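Local coordinates for TRAP dicarboxylate transporter-DctP subunit (Desulfovibrio salexigens, PDB 4N6D), which probably binds an organic acid or a related solute in the periplasm and delivers it to a TRAP transporter for uptake, at residues Ser147-Ile152 / Glu227-Val232; Ser71-Ala76 / Gly86-Gly91; Glu49-Glu54 / Lys253-Leu258; Thr129-Lys134 / Ala323-Asp328. All coordinates share one frame; numbering follows the deposited sequence.

Contact 1. Residues Ser147-Ile152 / Glu227-Val232; sequences SAPSNI and ETNTAV
P149, S150 and N151 lie against N229, T230 and A231 in a buried backbone-to-backbone contact between two of the connections that join the sheets of a two-domain periplasmic binding protein fold. Residues 147-152 run from strand 139-146 of the five-stranded sheet into strand 151-154 of the four-stranded one, and residues 227-232 return from strand 224-226 to strand 234-240. Such paired connections are where the hinge of this fold is expected. S150 is gripped on both backbone polar groups: its N donates to A231 O at 2.8 Å, and its O accepts from T230 N at 2.9 Å with an N-H...O angle of 168°, the donor lying in the carbonyl plane. Beside this pair, A231 O also takes a CA-H...O contact from P149 CA at 3.3 Å.

The N151 amide reaches the backbone at N229. With CG anti to the carbonyl carbon (chi1 -70°), it turns OD1 onto N229 N, which donates to OD1 at 2.8 Å from a position tilted off the amide plane. T228 OG1 and T230 OG1 share a hydrogen bond across the turn. At the other end V232 CG1 packs beside P149 CG at 4.1 Å, while S147 OG bonds A148 O and Y233 N; S147 O, buried here, has no polar partner in the model. F207 of strand 205-208 backs the S150, I152, T228 and T230 side chains. One water ties the polar ends together, accepting from N151 ND2 and donating to E227 OE2 (2.8 Å) and N229 OD1 (2.6 Å).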
loop_
_atom_site.group_PDB
_atom_site.type_symbol
_atom_site.label_atom_id
_atom_site.label_comp_id
_atom_site.label_asym_id
_atom_site.label_seq_id
_atom_site.Cartn_x
_atom_site.Cartn_y
_atom_site.Cartn_z
ATOM N N SER A 147 -1.244 -0.981 1.037
ATOM C CA SER A 147 -0.562 -1.508 2.202
ATOM C C SER A 147 -1.135 -0.900 3.487
ATOM O O SER A 147 -1.960 0.009 3.441
ATOM C CB SER A 147 0.911 -1.156 2.099
ATOM O OG SER A 147 1.102 0.235 2.328
ATOM N N ALA A 148 -0.684 -1.401 4.632
ATOM C CA ALA A 148 -0.898 -0.734 5.900
ATOM C C ALA A 148 0.002 0.482 5.931
ATOM O O ALA A 148 0.965 0.569 5.158
ATOM C CB ALA A 148 -0.564 -1.655 7.054
ATOM N N PRO A 149 -0.309 1.441 6.806
ATOM C CA PRO A 149 0.497 2.655 6.838
ATOM C C PRO A 149 1.918 2.414 7.307
ATOM O O PRO A 149 2.191 1.478 8.063
ATOM C CB PRO A 149 -0.249 3.544 7.856
ATOM C CG PRO A 149 -1.648 3.063 7.782
ATOM C CD PRO A 149 -1.534 1.581 7.612
ATOM N N SER A 150 2.813 3.285 6.849
ATOM C CA SER A 150 4.210 3.287 7.271
ATOM C C SER A 150 4.372 3.981 8.602
ATOM O O SER A 150 3.833 5.063 8.808
ATOM C CB SER A 150 5.023 4.013 6.226
ATOM O OG SER A 150 4.935 3.298 4.992
ATOM N N ASN A 151 5.164 3.356 9.463
ATOM C CA ASN A 151 5.387 3.780 10.832
ATOM C C ASN A 151 6.878 3.650 11.161
ATOM O O ASN A 151 7.648 3.047 10.405
ATOM C CB ASN A 151 4.566 2.905 11.763
ATOM C CG ASN A 151 3.080 3.169 11.640
ATOM O OD1 ASN A 151 2.621 4.276 11.911
ATOM N ND2 ASN A 151 2.312 2.152 11.266
ATOM N N ILE A 152 7.280 4.230 12.289
ATOM C CA ILE A 152 8.688 4.301 12.648
ATOM C C ILE A 152 8.962 3.301 13.754
ATOM O O ILE A 152 8.381 3.392 14.831
ATOM C CB ILE A 152 9.045 5.725 13.101
ATOM C CG1 ILE A 152 8.815 6.690 11.941
ATOM C CG2 ILE A 152 10.508 5.807 13.563
ATOM C CD1 ILE A 152 8.995 8.156 12.282
ATOM N N GLU A 227 3.611 5.062 16.075
ATOM C CA GLU A 227 2.563 5.016 15.065
ATOM C C GLU A 227 2.299 6.411 14.511
ATOM O O GLU A 227 1.531 7.210 15.051
ATOM C CB GLU A 227 1.281 4.391 15.617
ATOM C CG GLU A 227 0.325 3.927 14.505
ATOM C CD GLU A 227 -0.897 3.177 15.014
ATOM O OE1 GLU A 227 -1.402 3.551 16.100
ATOM O OE2 GLU A 227 -1.335 2.205 14.334
ATOM N N THR A 228 2.995 6.711 13.435
ATOM C CA THR A 228 2.856 7.981 12.738
ATOM C C THR A 228 1.796 7.923 11.632
ATOM O O THR A 228 1.325 8.972 11.173
ATOM C CB THR A 228 4.174 8.371 12.075
ATOM O OG1 THR A 228 4.608 7.298 11.226
ATOM C CG2 THR A 228 5.242 8.665 13.108
ATOM N N ASN A 229 1.427 6.717 11.202
ATOM C CA ASN A 229 0.445 6.540 10.124
ATOM C C ASN A 229 0.762 7.442 8.936
ATOM O O ASN A 229 -0.080 8.208 8.444
ATOM C CB ASN A 229 -0.991 6.786 10.631
ATOM C CG ASN A 229 -1.574 5.565 11.320
ATOM O OD1 ASN A 229 -1.359 4.439 10.874
ATOM N ND2 ASN A 229 -2.271 5.776 12.434
ATOM N N THR A 230 1.980 7.306 8.438
ATOM C CA THR A 230 2.501 8.319 7.528
ATOM C C THR A 230 1.877 8.281 6.133
ATOM O O THR A 230 1.352 9.278 5.653
ATOM C CB THR A 230 4.025 8.247 7.482
ATOM O OG1 THR A 230 4.521 8.592 8.776
ATOM C CG2 THR A 230 4.570 9.225 6.473
ATOM N N ALA A 231 1.920 7.130 5.488
ATOM C CA ALA A 231 1.432 7.006 4.124
ATOM C C ALA A 231 1.268 5.519 3.880
ATOM O O ALA A 231 1.856 4.712 4.597
ATOM C CB ALA A 231 2.448 7.581 3.120
ATOM N N VAL A 232 0.550 5.179 2.809
ATOM C CA VAL A 232 0.444 3.803 2.338
ATOM C C VAL A 232 0.998 3.694 0.911
ATOM O O VAL A 232 1.286 4.701 0.258
ATOM C CB VAL A 232 -1.037 3.306 2.325
ATOM C CG1 VAL A 232 -1.690 3.378 3.713
ATOM C CG2 VAL A 232 -1.856 4.108 1.325
HETATM O O HOH W 1 -0.660 2.059 11.624
#

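Contact 2. Residues Ser71-Ala76 / Gly86-Gly91; sequences STLLGA and GQADIG
A88 presses its methyl group between L73 and L74 inside a beta-alpha-beta crossover of the five-stranded sheet: residues 71-76 lead from strand 63-68 towards helix 79-85, and residues 86-91 lead from that helix into strand 90-94. Strand 30-35 lies between the two parallel strands so connected. G86 ends the helix in a Schellman motif, with positive phi, and the chain turns there to bring Q87 and A88 round to the leucines.

The apolar contacts carry the arrangement. L73 CD2 and L74 CD1 each reach A88 CB at 3.7 Å, from directions about 100° apart, so the methyl sits in the notch between the two leucine ends. L73 CD2 and L74 CD1 stand 5.6 Å from each other. The two side chains start differently. In L73, CG stands anti to the backbone N (chi1 179°), whereas in L74 it stands anti to the carbonyl carbon (chi1 -57°), and neighbouring residues thereby send their branches to the same small target. A35 of strand 30-35 and T79 and V83 of helix 79-85 pack against L74, and S33 touches A88, so the leucine-alanine cluster is continuous with that strand and helix.

Polar atoms meet the leucines only through van der Waals contact. Q87 O lies 3.9 Å from L73 CD2 and 4.0 Å from L73 CD1, alongside the branched end. The Q87 chain, extended beyond CG, crosses the end of L74; its NE2 makes a weak hydrogen bond to Q85 OE1, and its OE1 rests 3.7 Å from L74 CD2.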
loop_
_atom_site.group_PDB
_atom_site.type_symbol
_atom_site.label_atom_id
_atom_site.label_comp_id
_atom_site.label_asym_id
_atom_site.label_seq_id
_atom_site.Cartn_x
_atom_site.Cartn_y
_atom_site.Cartn_z
ATOM N N SER A 71 7.821 -13.152 -9.061
ATOM C CA SER A 71 8.421 -12.682 -10.296
ATOM C C SER A 71 8.788 -13.834 -11.225
ATOM O O SER A 71 9.706 -13.723 -12.048
ATOM C CB SER A 71 9.653 -11.820 -9.998
ATOM O OG SER A 71 9.287 -10.587 -9.394
ATOM N N THR A 72 8.042 -14.926 -11.120
ATOM C CA THR A 72 8.331 -16.105 -11.943
ATOM C C THR A 72 7.802 -16.019 -13.370
ATOM O O THR A 72 8.209 -16.793 -14.223
ATOM C CB THR A 72 7.821 -17.397 -11.329
ATOM O OG1 THR A 72 6.430 -17.303 -10.995
ATOM C CG2 THR A 72 8.659 -17.752 -10.081
ATOM N N LEU A 73 6.892 -15.093 -13.634
ATOM C CA LEU A 73 6.459 -14.847 -15.009
ATOM C C LEU A 73 6.826 -13.419 -15.405
ATOM O O LEU A 73 7.577 -13.218 -16.345
ATOM C CB LEU A 73 4.961 -15.088 -15.134
ATOM C CG LEU A 73 4.291 -14.870 -16.489
ATOM C CD1 LEU A 73 4.971 -15.662 -17.572
ATOM C CD2 LEU A 73 2.777 -15.218 -16.392
ATOM N N LEU A 74 6.285 -12.433 -14.690
ATOM C CA LEU A 74 6.697 -11.040 -14.841
ATOM C C LEU A 74 7.117 -10.500 -13.476
ATOM O O LEU A 74 6.593 -10.911 -12.446
ATOM C CB LEU A 74 5.561 -10.173 -15.392
ATOM C CG LEU A 74 4.931 -10.565 -16.717
ATOM C CD1 LEU A 74 3.723 -9.694 -17.022
ATOM C CD2 LEU A 74 5.955 -10.447 -17.800
ATOM N N GLY A 75 8.068 -9.583 -13.463
ATOM C CA GLY A 75 8.506 -8.974 -12.223
ATOM C C GLY A 75 8.303 -7.470 -12.235
ATOM O O GLY A 75 7.519 -6.941 -13.013
ATOM N N ALA A 76 9.045 -6.777 -11.378
ATOM C CA ALA A 76 8.925 -5.332 -11.256
ATOM C C ALA A 76 9.218 -4.621 -12.571
ATOM O O ALA A 76 8.611 -3.585 -12.861
ATOM C CB ALA A 76 9.876 -4.825 -10.162
ATOM N N GLY A 86 0.243 -9.233 -23.265
ATOM C CA GLY A 86 -0.403 -10.519 -23.095
ATOM C C GLY A 86 0.527 -11.636 -22.622
ATOM O O GLY A 86 0.135 -12.814 -22.616
ATOM N N GLN A 87 1.750 -11.287 -22.232
ATOM C CA GLN A 87 2.652 -12.278 -21.667
ATOM C C GLN A 87 2.068 -12.884 -20.407
ATOM O O GLN A 87 2.328 -14.057 -20.087
ATOM C CB GLN A 87 3.986 -11.657 -21.312
ATOM C CG GLN A 87 4.889 -11.435 -22.463
ATOM C CD GLN A 87 6.202 -10.880 -21.991
ATOM O OE1 GLN A 87 6.908 -11.522 -21.210
ATOM N NE2 GLN A 87 6.522 -9.668 -22.423
ATOM N N ALA A 88 1.308 -12.066 -19.674
ATOM C CA ALA A 88 0.450 -12.549 -18.608
ATOM C C ALA A 88 -0.911 -11.935 -18.833
ATOM O O ALA A 88 -1.010 -10.844 -19.387
ATOM C CB ALA A 88 0.963 -12.153 -17.235
ATOM N N ASP A 89 -1.964 -12.629 -18.413
ATOM C CA ASP A 89 -3.302 -12.065 -18.511
ATOM C C ASP A 89 -3.553 -10.989 -17.465
ATOM O O ASP A 89 -4.264 -10.020 -17.726
ATOM C CB ASP A 89 -4.380 -13.149 -18.404
ATOM C CG ASP A 89 -4.273 -14.181 -19.537
ATOM O OD1 ASP A 89 -4.554 -13.813 -20.703
ATOM O OD2 ASP A 89 -3.893 -15.341 -19.255
ATOM N N ILE A 90 -2.962 -11.172 -16.295
ATOM C CA ILE A 90 -3.211 -10.333 -15.133
ATOM C C ILE A 90 -1.908 -10.083 -14.431
ATOM O O ILE A 90 -1.009 -10.930 -14.446
ATOM C CB ILE A 90 -4.171 -11.050 -14.135
ATOM C CG1 ILE A 90 -5.502 -11.369 -14.803
ATOM C CG2 ILE A 90 -4.366 -10.203 -12.863
ATOM C CD1 ILE A 90 -6.364 -12.331 -13.951
ATOM N N GLY A 91 -1.767 -8.907 -13.848
ATOM C CA GLY A 91 -0.569 -8.577 -13.096
ATOM C C GLY A 91 -0.846 -7.585 -11.980
ATOM O O GLY A 91 -1.874 -6.899 -11.988
#

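Contact 3. Residues Glu49-Glu54 / Lys253-Leu258; sequences ERWKQE and KVLNDL
W51, on helix 43-58, packs against L255 and L258 of helix 249-285. The two segments run in roughly opposed directions, with 141° between their N-to-C directions and axes 11.5 Å apart at closest approach. W51 CG stands anti to the backbone N (chi1 -175°), which carries the indole across to the two leucines.

L255 is the first residue to engage the indole: its CG lies 3.9 Å from W51 CZ2, with the two side chains crossing at about a right angle. The same residue is also linked to the ring through its backbone carbonyl and a water. This water, in the plane of the indole, accepts from W51 NE1 at 2.9 Å and donates to L255 O at 2.8 Å, which satisfies the buried N-H and links the ring edge to the second helix.

One turn on, L258 points at the first helix. Its CB and CD1 approach W51 NE1, and its CD2 lies 4.2 Å from E54 CB and 4.3 Å from R50 NH1. E54 CG lies over one face of the R50 guanidinium; R50 NH1 bonds Q262, and E54 OE1 pairs with R58. Around these, V55 extends the first helix's contact with L255 and L258, L142 of strand 139-146 touches W51 and L255, W244 of helix 241-245 flanks L255, and Y34 of strand 30-35 meets the W51 ring at a steep angle.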
loop_
_atom_site.group_PDB
_atom_site.type_symbol
_atom_site.label_atom_id
_atom_site.label_comp_id
_atom_site.label_asym_id
_atom_site.label_seq_id
_atom_site.Cartn_x
_atom_site.Cartn_y
_atom_site.Cartn_z
ATOM N N GLU A 49 -4.096 -15.309 -4.339
ATOM C CA GLU A 49 -4.567 -16.691 -4.192
ATOM C C GLU A 49 -6.023 -16.744 -3.771
ATOM O O GLU A 49 -6.763 -17.607 -4.215
ATOM C CB GLU A 49 -3.727 -17.485 -3.186
ATOM C CG GLU A 49 -2.268 -17.634 -3.577
ATOM C CD GLU A 49 -2.071 -18.410 -4.868
ATOM O OE1 GLU A 49 -2.944 -19.226 -5.219
ATOM O OE2 GLU A 49 -1.044 -18.188 -5.536
ATOM N N ARG A 50 -6.435 -15.838 -2.886
ATOM C CA ARG A 50 -7.838 -15.808 -2.453
ATOM C C ARG A 50 -8.755 -15.412 -3.614
ATOM O O ARG A 50 -9.840 -15.979 -3.798
ATOM C CB ARG A 50 -8.005 -14.862 -1.270
ATOM C CG ARG A 50 -9.401 -14.916 -0.629
ATOM C CD ARG A 50 -10.251 -13.776 -1.100
ATOM N NE ARG A 50 -11.613 -13.909 -0.581
ATOM C CZ ARG A 50 -12.608 -13.084 -0.891
ATOM N NH1 ARG A 50 -12.390 -12.046 -1.690
ATOM N NH2 ARG A 50 -13.823 -13.293 -0.376
ATOM N N TRP A 51 -8.288 -14.473 -4.425
ATOM C CA TRP A 51 -9.039 -14.039 -5.589
ATOM C C TRP A 51 -9.221 -15.211 -6.548
ATOM O O TRP A 51 -10.322 -15.445 -7.040
ATOM C CB TRP A 51 -8.305 -12.894 -6.259
ATOM C CG TRP A 51 -9.032 -12.255 -7.412
ATOM C CD1 TRP A 51 -9.915 -11.216 -7.335
ATOM C CD2 TRP A 51 -8.901 -12.570 -8.799
ATOM N NE1 TRP A 51 -10.368 -10.881 -8.592
ATOM C CE2 TRP A 51 -9.756 -11.696 -9.509
ATOM C CE3 TRP A 51 -8.159 -13.519 -9.518
ATOM C CZ2 TRP A 51 -9.871 -11.721 -10.892
ATOM C CZ3 TRP A 51 -8.288 -13.551 -10.905
ATOM C CH2 TRP A 51 -9.140 -12.666 -11.568
ATOM N N LYS A 52 -8.146 -15.953 -6.809
ATOM C CA LYS A 52 -8.219 -17.167 -7.604
ATOM C C LYS A 52 -9.284 -18.126 -7.076
ATOM O O LYS A 52 -10.117 -18.672 -7.826
ATOM C CB LYS A 52 -6.854 -17.872 -7.597
ATOM C CG LYS A 52 -6.921 -19.350 -8.004
ATOM C CD LYS A 52 -5.545 -19.967 -8.208
ATOM C CE LYS A 52 -5.658 -21.474 -8.471
ATOM N NZ LYS A 52 -4.370 -22.080 -8.931
ATOM N N GLN A 53 -9.249 -18.355 -5.770
ATOM C CA GLN A 53 -10.182 -19.299 -5.155
ATOM C C GLN A 53 -11.621 -18.876 -5.449
ATOM O O GLN A 53 -12.452 -19.691 -5.821
ATOM C CB GLN A 53 -9.960 -19.356 -3.647
ATOM C CG GLN A 53 -8.652 -20.033 -3.241
ATOM C CD GLN A 53 -8.248 -19.726 -1.805
ATOM O OE1 GLN A 53 -9.068 -19.296 -0.982
ATOM N NE2 GLN A 53 -6.973 -19.942 -1.500
ATOM N N GLU A 54 -11.908 -17.593 -5.272
ATOM C CA GLU A 54 -13.270 -17.106 -5.454
ATOM C C GLU A 54 -13.685 -17.100 -6.918
ATOM O O GLU A 54 -14.808 -17.414 -7.245
ATOM C CB GLU A 54 -13.426 -15.711 -4.850
ATOM C CG GLU A 54 -13.589 -15.713 -3.334
ATOM C CD GLU A 54 -14.636 -16.733 -2.829
ATOM O OE1 GLU A 54 -15.819 -16.728 -3.274
ATOM O OE2 GLU A 54 -14.258 -17.576 -2.002
ATOM N N LYS A 253 -19.254 -10.385 -15.037
ATOM C CA LYS A 253 -19.976 -9.978 -13.847
ATOM C C LYS A 253 -19.306 -10.478 -12.567
ATOM O O LYS A 253 -19.201 -9.750 -11.586
ATOM C CB LYS A 253 -21.408 -10.491 -13.896
ATOM C CG LYS A 253 -22.192 -10.040 -12.690
ATOM C CD LYS A 253 -23.627 -10.493 -12.736
ATOM C CE LYS A 253 -24.485 -9.641 -11.816
ATOM N NZ LYS A 253 -23.869 -9.366 -10.511
ATOM N N VAL A 254 -18.864 -11.731 -12.552
ATOM C CA VAL A 254 -18.152 -12.238 -11.391
ATOM C C VAL A 254 -16.936 -11.380 -11.093
ATOM O O VAL A 254 -16.697 -10.998 -9.952
ATOM C CB VAL A 254 -17.724 -13.703 -11.595
ATOM C CG1 VAL A 254 -16.806 -14.154 -10.490
ATOM C CG2 VAL A 254 -18.950 -14.609 -11.662
ATOM N N LEU A 255 -16.146 -11.080 -12.116
ATOM C CA LEU A 255 -14.918 -10.324 -11.879
ATOM C C LEU A 255 -15.207 -8.875 -11.496
ATOM O O LEU A 255 -14.478 -8.272 -10.724
ATOM C CB LEU A 255 -14.011 -10.389 -13.102
ATOM C CG LEU A 255 -13.031 -11.562 -13.126
ATOM C CD1 LEU A 255 -13.673 -12.902 -12.897
ATOM C CD2 LEU A 255 -12.287 -11.558 -14.454
ATOM N N ASN A 256 -16.263 -8.315 -12.055
ATOM C CA ASN A 256 -16.656 -6.957 -11.750
ATOM C C ASN A 256 -17.103 -6.881 -10.307
ATOM O O ASN A 256 -16.688 -5.989 -9.570
ATOM C CB ASN A 256 -17.790 -6.507 -12.658
ATOM C CG ASN A 256 -17.300 -5.993 -13.981
ATOM O OD1 ASN A 256 -16.169 -5.544 -14.092
ATOM N ND2 ASN A 256 -18.158 -6.032 -14.990
ATOM N N ASP A 257 -17.944 -7.826 -9.892
ATOM C CA ASP A 257 -18.415 -7.838 -8.505
ATOM C C ASP A 257 -17.284 -8.019 -7.496
ATOM O O ASP A 257 -17.320 -7.480 -6.379
ATOM C CB ASP A 257 -19.457 -8.936 -8.304
ATOM C CG ASP A 257 -20.803 -8.593 -8.931
ATOM O OD1 ASP A 257 -21.018 -7.428 -9.281
ATOM O OD2 ASP A 257 -21.644 -9.491 -9.059
ATOM N N LEU A 258 -16.248 -8.761 -7.878
ATOM C CA LEU A 258 -15.097 -8.924 -7.001
ATOM C C LEU A 258 -14.207 -7.683 -6.836
ATOM O O LEU A 258 -13.311 -7.666 -6.006
ATOM C CB LEU A 258 -14.222 -10.094 -7.467
ATOM C CG LEU A 258 -14.683 -11.447 -6.966
ATOM C CD1 LEU A 258 -14.055 -12.554 -7.810
ATOM C CD2 LEU A 258 -14.369 -11.617 -5.471
HETATM O O HOH W 2 -11.894 -8.622 -9.658
#

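Contact 4. Residues Thr129-Lys134 / Ala323-Asp328; sequences TKYQPK and AAVLSD
Y131 and K130, at the C-terminal end of helix 117-131, both reach the carboxylate of D328 on helix 322-337, and converge on one oxygen. Y131 OH donates to D328 OD2 in a short hydrogen bond of 2.5 Å. The oxygen sits at the edge of the phenol, near the ring plane, but the hydroxyl meets D328 OD2 from above the carboxylate plane, 37° out of it, the ring and carboxylate planes being 52° apart. K130 NZ adds a salt bridge to the same D328 OD2 at 3.1 Å, weak as a hydrogen bond; with CG anti to the backbone N (chi1 178°) and the chain extended beyond it, the lysine crosses the aspartate at about a right angle.

Beside the polar contacts the tyrosine has apolar support. V325 CG2 lies 3.9 Å from Y131 CE2, and Y131 OH also lies 3.6 Å from A324 O. D328 N bonds A324 O in the ordinary helical pattern, and the three-residue spacing of V325 and D328 puts both on the flank facing the tyrosine. Further out, L104 touches Y131, V107, L127 and W311 surround V325, and L127 also touches D328.

The joint therefore ties helix 322-337 to helix 117-131 at the surface. A phenol and an ammonium group sharing one oxygen probably favour the ionised form of D328 and leave its charge partly balanced by K130.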
loop_
_atom_site.group_PDB
_atom_site.type_symbol
_atom_site.label_atom_id
_atom_site.label_comp_id
_atom_site.label_asym_id
_atom_site.label_seq_id
_atom_site.Cartn_x
_atom_site.Cartn_y
_atom_site.Cartn_z
ATOM N N THR A 129 -13.010 4.237 -9.140
ATOM C CA THR A 129 -14.304 4.014 -9.757
ATOM C C THR A 129 -14.965 5.343 -10.142
ATOM O O THR A 129 -15.663 5.442 -11.164
ATOM C CB THR A 129 -15.225 3.236 -8.821
ATOM O OG1 THR A 129 -14.679 1.921 -8.639
ATOM C CG2 THR A 129 -16.619 3.147 -9.410
ATOM N N LYS A 130 -14.735 6.362 -9.328
ATOM C CA LYS A 130 -15.306 7.672 -9.576
ATOM C C LYS A 130 -14.652 8.380 -10.763
ATOM O O LYS A 130 -15.337 8.992 -11.585
ATOM C CB LYS A 130 -15.203 8.551 -8.329
ATOM C CG LYS A 130 -15.740 9.951 -8.551
ATOM C CD LYS A 130 -15.638 10.820 -7.321
ATOM C CE LYS A 130 -16.369 12.129 -7.556
ATOM N NZ LYS A 130 -16.498 12.913 -6.320
ATOM N N TYR A 131 -13.325 8.312 -10.830
ATOM C CA TYR A 131 -12.577 9.109 -11.781
ATOM C C TYR A 131 -12.259 8.401 -13.084
ATOM O O TYR A 131 -12.044 9.079 -14.091
ATOM C CB TYR A 131 -11.270 9.627 -11.150
ATOM C CG TYR A 131 -11.468 10.875 -10.317
ATOM C CD1 TYR A 131 -11.886 10.794 -8.987
ATOM C CD2 TYR A 131 -11.284 12.135 -10.855
ATOM C CE1 TYR A 131 -12.096 11.954 -8.217
ATOM C CE2 TYR A 131 -11.473 13.284 -10.097
ATOM C CZ TYR A 131 -11.882 13.186 -8.779
ATOM O OH TYR A 131 -12.102 14.335 -8.043
ATOM N N GLN A 132 -12.242 7.068 -13.068
ATOM C CA GLN A 132 -11.898 6.280 -14.261
ATOM C C GLN A 132 -10.707 6.899 -14.989
ATOM O O GLN A 132 -10.786 7.217 -16.166
ATOM C CB GLN A 132 -13.102 6.200 -15.196
ATOM C CG GLN A 132 -14.305 5.498 -14.589
ATOM C CD GLN A 132 -14.077 4.019 -14.414
ATOM O OE1 GLN A 132 -14.057 3.505 -13.297
ATOM N NE2 GLN A 132 -13.893 3.323 -15.516
ATOM N N PRO A 133 -9.577 7.073 -14.285
ATOM C CA PRO A 133 -8.507 7.843 -14.918
ATOM C C PRO A 133 -7.882 7.142 -16.127
ATOM O O PRO A 133 -7.744 5.907 -16.195
ATOM C CB PRO A 133 -7.488 8.011 -13.794
ATOM C CG PRO A 133 -7.737 6.894 -12.903
ATOM C CD PRO A 133 -9.217 6.654 -12.924
ATOM N N LYS A 134 -7.509 7.951 -17.097
ATOM C CA LYS A 134 -7.014 7.414 -18.352
ATOM C C LYS A 134 -5.680 6.694 -18.210
ATOM O O LYS A 134 -5.263 5.962 -19.131
ATOM C CB LYS A 134 -6.916 8.521 -19.391
ATOM C CG LYS A 134 -6.166 9.736 -18.937
ATOM C CD LYS A 134 -6.344 10.873 -19.938
ATOM C CE LYS A 134 -5.147 10.978 -20.850
ATOM N NZ LYS A 134 -3.928 11.403 -20.115
ATOM N N ALA A 323 -6.472 19.506 -6.594
ATOM C CA ALA A 323 -7.190 19.929 -5.390
ATOM C C ALA A 323 -8.523 19.187 -5.286
ATOM O O ALA A 323 -8.952 18.786 -4.175
ATOM C CB ALA A 323 -7.398 21.437 -5.355
ATOM N N ALA A 324 -9.192 18.982 -6.418
ATOM C CA ALA A 324 -10.463 18.275 -6.388
ATOM C C ALA A 324 -10.278 16.836 -5.936
ATOM O O ALA A 324 -11.097 16.294 -5.175
ATOM C CB ALA A 324 -11.168 18.339 -7.741
ATOM N N VAL A 325 -9.216 16.193 -6.425
ATOM C CA VAL A 325 -8.928 14.822 -6.056
ATOM C C VAL A 325 -8.622 14.739 -4.558
ATOM O O VAL A 325 -9.139 13.852 -3.864
ATOM C CB VAL A 325 -7.723 14.283 -6.850
ATOM C CG1 VAL A 325 -7.272 12.932 -6.309
ATOM C CG2 VAL A 325 -8.063 14.172 -8.345
ATOM N N LEU A 326 -7.788 15.645 -4.045
ATOM C CA LEU A 326 -7.442 15.614 -2.621
ATOM C C LEU A 326 -8.675 15.800 -1.744
ATOM O O LEU A 326 -8.813 15.170 -0.714
ATOM C CB LEU A 326 -6.407 16.678 -2.271
ATOM C CG LEU A 326 -4.993 16.402 -2.805
ATOM C CD1 LEU A 326 -4.163 17.662 -2.906
ATOM C CD2 LEU A 326 -4.301 15.360 -1.957
ATOM N N SER A 327 -9.571 16.682 -2.141
ATOM C CA SER A 327 -10.824 16.851 -1.408
ATOM C C SER A 327 -11.581 15.536 -1.359
ATOM O O SER A 327 -12.034 15.083 -0.302
ATOM C CB SER A 327 -11.705 17.884 -2.084
ATOM O OG SER A 327 -11.145 19.173 -1.985
ATOM N N ASP A 328 -11.748 14.929 -2.523
ATOM C CA ASP A 328 -12.478 13.683 -2.601
ATOM C C ASP A 328 -11.841 12.569 -1.772
ATOM O O ASP A 328 -12.545 11.751 -1.182
ATOM C CB ASP A 328 -12.611 13.238 -4.052
ATOM C CG ASP A 328 -13.587 14.083 -4.831
ATOM O OD1 ASP A 328 -14.337 14.867 -4.201
ATOM O OD2 ASP A 328 -13.611 13.940 -6.082
#

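In the fold
Contacts 2 and 3 both adjoin the five-stranded sheet and meet directly: I90 CD1 packs on W51 CH2 at 3.7 Å, with the contact centres 18 Å apart. Contact 1 lies where the chain passes between the two sheets, its centre 28 Å from those of contacts 2 and 3 and 22 Å from that of contact 4, whose nearest atoms to contact 3 are about 8 Å away. The Q87 side chain is about 10 Å, and that of E54 about 12 Å, from a bound triiodo compound, a phasing agent rather than the solute, whose pocket includes R81, M84 and R138. In this open form the solute site holds the C-terminus of a symmetry mate.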